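Local coordinates for protein putative DD-carboxypeptidase TP_0574 (Treponema pallidum, PDB 1O75) that binds penicillin and has zinc-stimulated carboxypeptidase activity on synthetic depsipeptides, possibly acting as a D,D-carboxypeptidase that lowers peptidoglycan cross-linking, at residues E207-T219 with E230-L243. The protein carries 2 engineered substitutions. Residues are numbered along the deposited sequence; the frame is centred on the assembly and turned at random.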
# COMPACT_ATOMS: atom_id res chain seq x y z
N GLU B 207 -2.15 24.03 22.06
CA GLU B 207 -1.22 23.26 21.25
C GLU B 207 -0.37 22.30 22.07
O GLU B 207 0.06 22.63 23.18
CB GLU B 207 -0.30 24.20 20.47
CG GLU B 207 -1.04 25.14 19.54
CD GLU B 207 -0.10 26.02 18.74
OE1 GLU B 207 1.12 25.93 18.99
OE2 GLU B 207 -0.57 26.80 17.87
N SER B 208 -0.16 21.11 21.51
CA SER B 208 0.63 20.06 22.15
C SER B 208 1.69 19.57 21.17
O SER B 208 1.51 19.64 19.96
CB SER B 208 -0.26 18.89 22.53
OG SER B 208 -1.33 19.32 23.34
N PRO B 209 2.82 19.07 21.70
CA PRO B 209 3.91 18.56 20.87
C PRO B 209 3.47 17.43 19.92
O PRO B 209 3.99 17.31 18.81
CB PRO B 209 4.93 18.06 21.89
CG PRO B 209 4.69 19.00 23.07
CD PRO B 209 3.18 19.03 23.13
N HIS B 210 2.51 16.61 20.34
CA HIS B 210 2.06 15.50 19.50
C HIS B 210 1.03 15.87 18.43
O HIS B 210 0.60 15.01 17.66
CB HIS B 210 1.49 14.37 20.38
CG HIS B 210 0.10 14.62 20.90
ND1 HIS B 210 -0.58 13.70 21.67
CD2 HIS B 210 -0.72 15.69 20.79
CE1 HIS B 210 -1.76 14.19 22.01
NE2 HIS B 210 -1.87 15.40 21.49
N ASP B 211 0.62 17.14 18.38
CA ASP B 211 -0.37 17.58 17.39
C ASP B 211 0.05 17.27 15.95
O ASP B 211 1.22 17.39 15.59
CB ASP B 211 -0.63 19.09 17.49
CG ASP B 211 -1.49 19.47 18.68
OD1 ASP B 211 -2.32 18.65 19.13
OD2 ASP B 211 -1.36 20.60 19.16
N LEU B 212 -0.94 16.88 15.15
CA LEU B 212 -0.73 16.58 13.74
C LEU B 212 -1.29 17.69 12.86
O LEU B 212 -2.22 18.40 13.26
CB LEU B 212 -1.46 15.30 13.34
CG LEU B 212 -1.24 14.00 14.11
CD1 LEU B 212 -1.62 12.83 13.23
CD2 LEU B 212 0.18 13.90 14.55
N VAL B 213 -0.73 17.82 11.67
CA VAL B 213 -1.16 18.78 10.67
C VAL B 213 -1.15 18.03 9.34
O VAL B 213 -0.63 16.90 9.24
CB VAL B 213 -0.21 20.00 10.58
CG1 VAL B 213 -0.27 20.80 11.88
CG2 VAL B 213 1.21 19.56 10.28
N VAL B 214 -1.70 18.66 8.31
CA VAL B 214 -1.76 18.05 6.99
C VAL B 214 -0.37 18.02 6.36
O VAL B 214 0.36 19.00 6.41
CB VAL B 214 -2.68 18.87 6.05
CG1 VAL B 214 -2.57 18.33 4.61
CG2 VAL B 214 -4.12 18.82 6.55
N ASP B 215 -0.01 16.89 5.75
CA ASP B 215 1.27 16.82 5.05
C ASP B 215 0.88 17.11 3.59
O ASP B 215 1.31 18.10 3.00
CB ASP B 215 1.88 15.42 5.21
CG ASP B 215 3.22 15.27 4.49
OD1 ASP B 215 3.66 16.23 3.83
OD2 ASP B 215 3.84 14.19 4.61
N THR B 216 0.03 16.25 3.03
CA THR B 216 -0.49 16.44 1.67
C THR B 216 -1.90 15.85 1.63
O THR B 216 -2.29 15.08 2.52
CB THR B 216 0.32 15.69 0.60
OG1 THR B 216 0.30 14.29 0.88
CG2 THR B 216 1.76 16.21 0.55
N VAL B 217 -2.66 16.20 0.59
CA VAL B 217 -4.01 15.70 0.42
C VAL B 217 -4.17 15.20 -1.00
O VAL B 217 -3.89 15.93 -1.95
CB VAL B 217 -5.08 16.80 0.59
CG1 VAL B 217 -6.46 16.19 0.36
CG2 VAL B 217 -4.98 17.42 1.96
N GLY B 218 -4.64 13.95 -1.13
CA GLY B 218 -4.87 13.37 -2.45
C GLY B 218 -6.37 13.27 -2.71
O GLY B 218 -7.16 13.23 -1.76
N THR B 219 -6.77 13.23 -3.98
CA THR B 219 -8.18 13.16 -4.33
C THR B 219 -8.40 12.01 -5.32
O THR B 219 -7.59 11.80 -6.22
CB THR B 219 -8.63 14.50 -4.96
OG1 THR B 219 -8.60 15.51 -3.95
CG2 THR B 219 -10.05 14.41 -5.48
N GLU B 230 -13.40 11.16 -3.01
CA GLU B 230 -12.74 10.82 -1.78
C GLU B 230 -11.45 11.61 -1.62
O GLU B 230 -10.79 11.92 -2.62
CB GLU B 230 -12.48 9.31 -1.78
CG GLU B 230 -11.61 8.81 -0.65
CD GLU B 230 -10.12 8.87 -1.00
OE1 GLU B 230 -9.30 8.38 -0.18
OE2 GLU B 230 -9.77 9.39 -2.08
N ALA B 231 -11.10 11.94 -0.38
CA ALA B 231 -9.87 12.68 -0.12
C ALA B 231 -9.01 11.84 0.80
O ALA B 231 -9.52 11.25 1.76
CB ALA B 231 -10.17 14.04 0.54
N SER B 232 -7.73 11.75 0.49
CA SER B 232 -6.77 11.00 1.28
C SER B 232 -5.88 12.01 1.96
O SER B 232 -5.04 12.65 1.31
CB SER B 232 -5.92 10.10 0.38
OG SER B 232 -6.68 9.00 -0.04
N VAL B 233 -6.04 12.16 3.26
CA VAL B 233 -5.24 13.13 3.97
C VAL B 233 -3.98 12.46 4.56
O VAL B 233 -4.10 11.59 5.42
CB VAL B 233 -6.07 13.79 5.11
CG1 VAL B 233 -5.25 14.86 5.82
CG2 VAL B 233 -7.36 14.38 4.54
N MET B 234 -2.81 12.83 4.07
CA MET B 234 -1.56 12.29 4.63
C MET B 234 -1.20 13.24 5.77
O MET B 234 -1.28 14.47 5.61
CB MET B 234 -0.46 12.27 3.58
CG MET B 234 -0.71 11.24 2.48
SD MET B 234 -0.30 9.58 3.04
CE MET B 234 1.54 9.72 3.01
N LEU B 235 -0.80 12.69 6.90
CA LEU B 235 -0.49 13.50 8.09
C LEU B 235 0.98 13.57 8.50
O LEU B 235 1.78 12.68 8.17
CB LEU B 235 -1.29 12.94 9.27
CG LEU B 235 -2.81 12.86 9.04
CD1 LEU B 235 -3.44 12.01 10.12
CD2 LEU B 235 -3.43 14.27 9.08
N LYS B 236 1.35 14.64 9.20
CA LYS B 236 2.71 14.78 9.73
C LYS B 236 2.59 15.53 11.05
O LYS B 236 1.51 16.02 11.41
CB LYS B 236 3.65 15.51 8.75
CG LYS B 236 3.33 16.99 8.51
CD LYS B 236 4.28 17.59 7.47
CE LYS B 236 4.09 19.11 7.36
NZ LYS B 236 5.00 19.69 6.33
N ARG B 237 3.69 15.61 11.80
CA ARG B 237 3.65 16.28 13.08
C ARG B 237 3.69 17.78 12.90
O ARG B 237 4.25 18.29 11.91
CB ARG B 237 4.82 15.81 13.95
CG ARG B 237 4.43 15.63 15.42
CD ARG B 237 5.51 14.88 16.21
NE ARG B 237 6.77 15.63 16.23
CZ ARG B 237 7.90 15.16 16.73
NH1 ARG B 237 7.94 13.94 17.25
NH2 ARG B 237 9.01 15.90 16.69
N ALA B 238 3.10 18.50 13.86
CA ALA B 238 3.03 19.96 13.79
C ALA B 238 4.38 20.62 13.52
O ALA B 238 4.44 21.62 12.80
CB ALA B 238 2.39 20.51 15.10
N ASP B 239 5.46 20.08 14.08
CA ASP B 239 6.77 20.67 13.86
C ASP B 239 7.38 20.31 12.51
O ASP B 239 8.54 20.65 12.24
CB ASP B 239 7.75 20.29 14.98
CG ASP B 239 8.07 18.79 15.01
OD1 ASP B 239 7.46 18.00 14.25
OD2 ASP B 239 8.94 18.40 15.82
N GLY B 240 6.62 19.65 11.64
CA GLY B 240 7.15 19.30 10.33
C GLY B 240 7.75 17.90 10.25
O GLY B 240 8.00 17.39 9.15
N SER B 241 7.99 17.27 11.40
CA SER B 241 8.56 15.92 11.43
C SER B 241 7.61 14.87 10.88
O SER B 241 6.39 14.99 11.01
CB SER B 241 8.90 15.50 12.86
OG SER B 241 9.95 16.27 13.38
N GLU B 242 8.18 13.82 10.30
CA GLU B 242 7.42 12.71 9.76
C GLU B 242 6.99 11.88 10.97
O GLU B 242 7.75 11.73 11.94
CB GLU B 242 8.33 11.93 8.81
CG GLU B 242 8.03 10.47 8.61
CD GLU B 242 9.11 9.82 7.75
OE1 GLU B 242 9.00 9.88 6.50
OE2 GLU B 242 10.08 9.30 8.32
N LEU B 243 5.77 11.37 10.94
CA LEU B 243 5.25 10.58 12.04
C LEU B 243 5.84 9.17 12.06
O LEU B 243 6.04 8.57 11.00
CB LEU B 243 3.72 10.45 11.94
CG LEU B 243 2.88 11.72 12.11
CD1 LEU B 243 1.48 11.50 11.54
CD2 LEU B 243 2.81 12.08 13.59
O HOH W 1 5.36 18.72 16.99
O HOH W 2 2.68 11.82 5.55
O HOH W 3 4.04 18.79 3.67
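The contact is an antiparallel beta hairpin in the C domain of Tp47; backbone bonds link V213, D215, T216 and G218 to K236, M234 and S232. Its strands, 212-220 and 229-237, begin a four-stranded antiparallel sheet, with 212-220 outermost within the chain. V213 N donates to K236 O (2.9 Å, N-H...O 168°) and K236 N donates back to V213 O. G218 N to S232 O and S232 N to G218 O are both 2.8 Å. Between these pairs D215 and T216 both face M234, a classic beta bulge. D215 N gives a 2.7 Å bond to M234 O; the bond from T216 N to the same oxygen is weak. M234 N returns a bond to T216 O.

The bulge turns D215 toward the partner strand. Its CG lies anti to the backbone N (chi1 180°). The side chain crosses that of K236, extended beyond CG, at about a right angle, with D215 CG against K236 CD. D215 OD1 stays 4.5 Å from K236 NZ, and water 3 probably bridges them. Water 2 links D215 OD2 to L235 O. T216 and M234 lie side by side. M234 helps line the pocket of the bound disulfated glucose and packs on R290 of the second subunit.

L212 packs crosswise on L235 and L243. L212 CD2 to L243 CD2, at 3.3 Å, is tight. At the hairpin's far end A238 N bonds to D211 O. There R237 grips D239 side-on with NE and NH2, and its NH1 also pairs with E247.

Strand 293-298 pairs with the other edge of 230-237. Helix 245-252 covers L212 and L235 through Y251. V214 and T219 pack on strand 325-331 of a second sheet, consistent with an E-set beta sandwich.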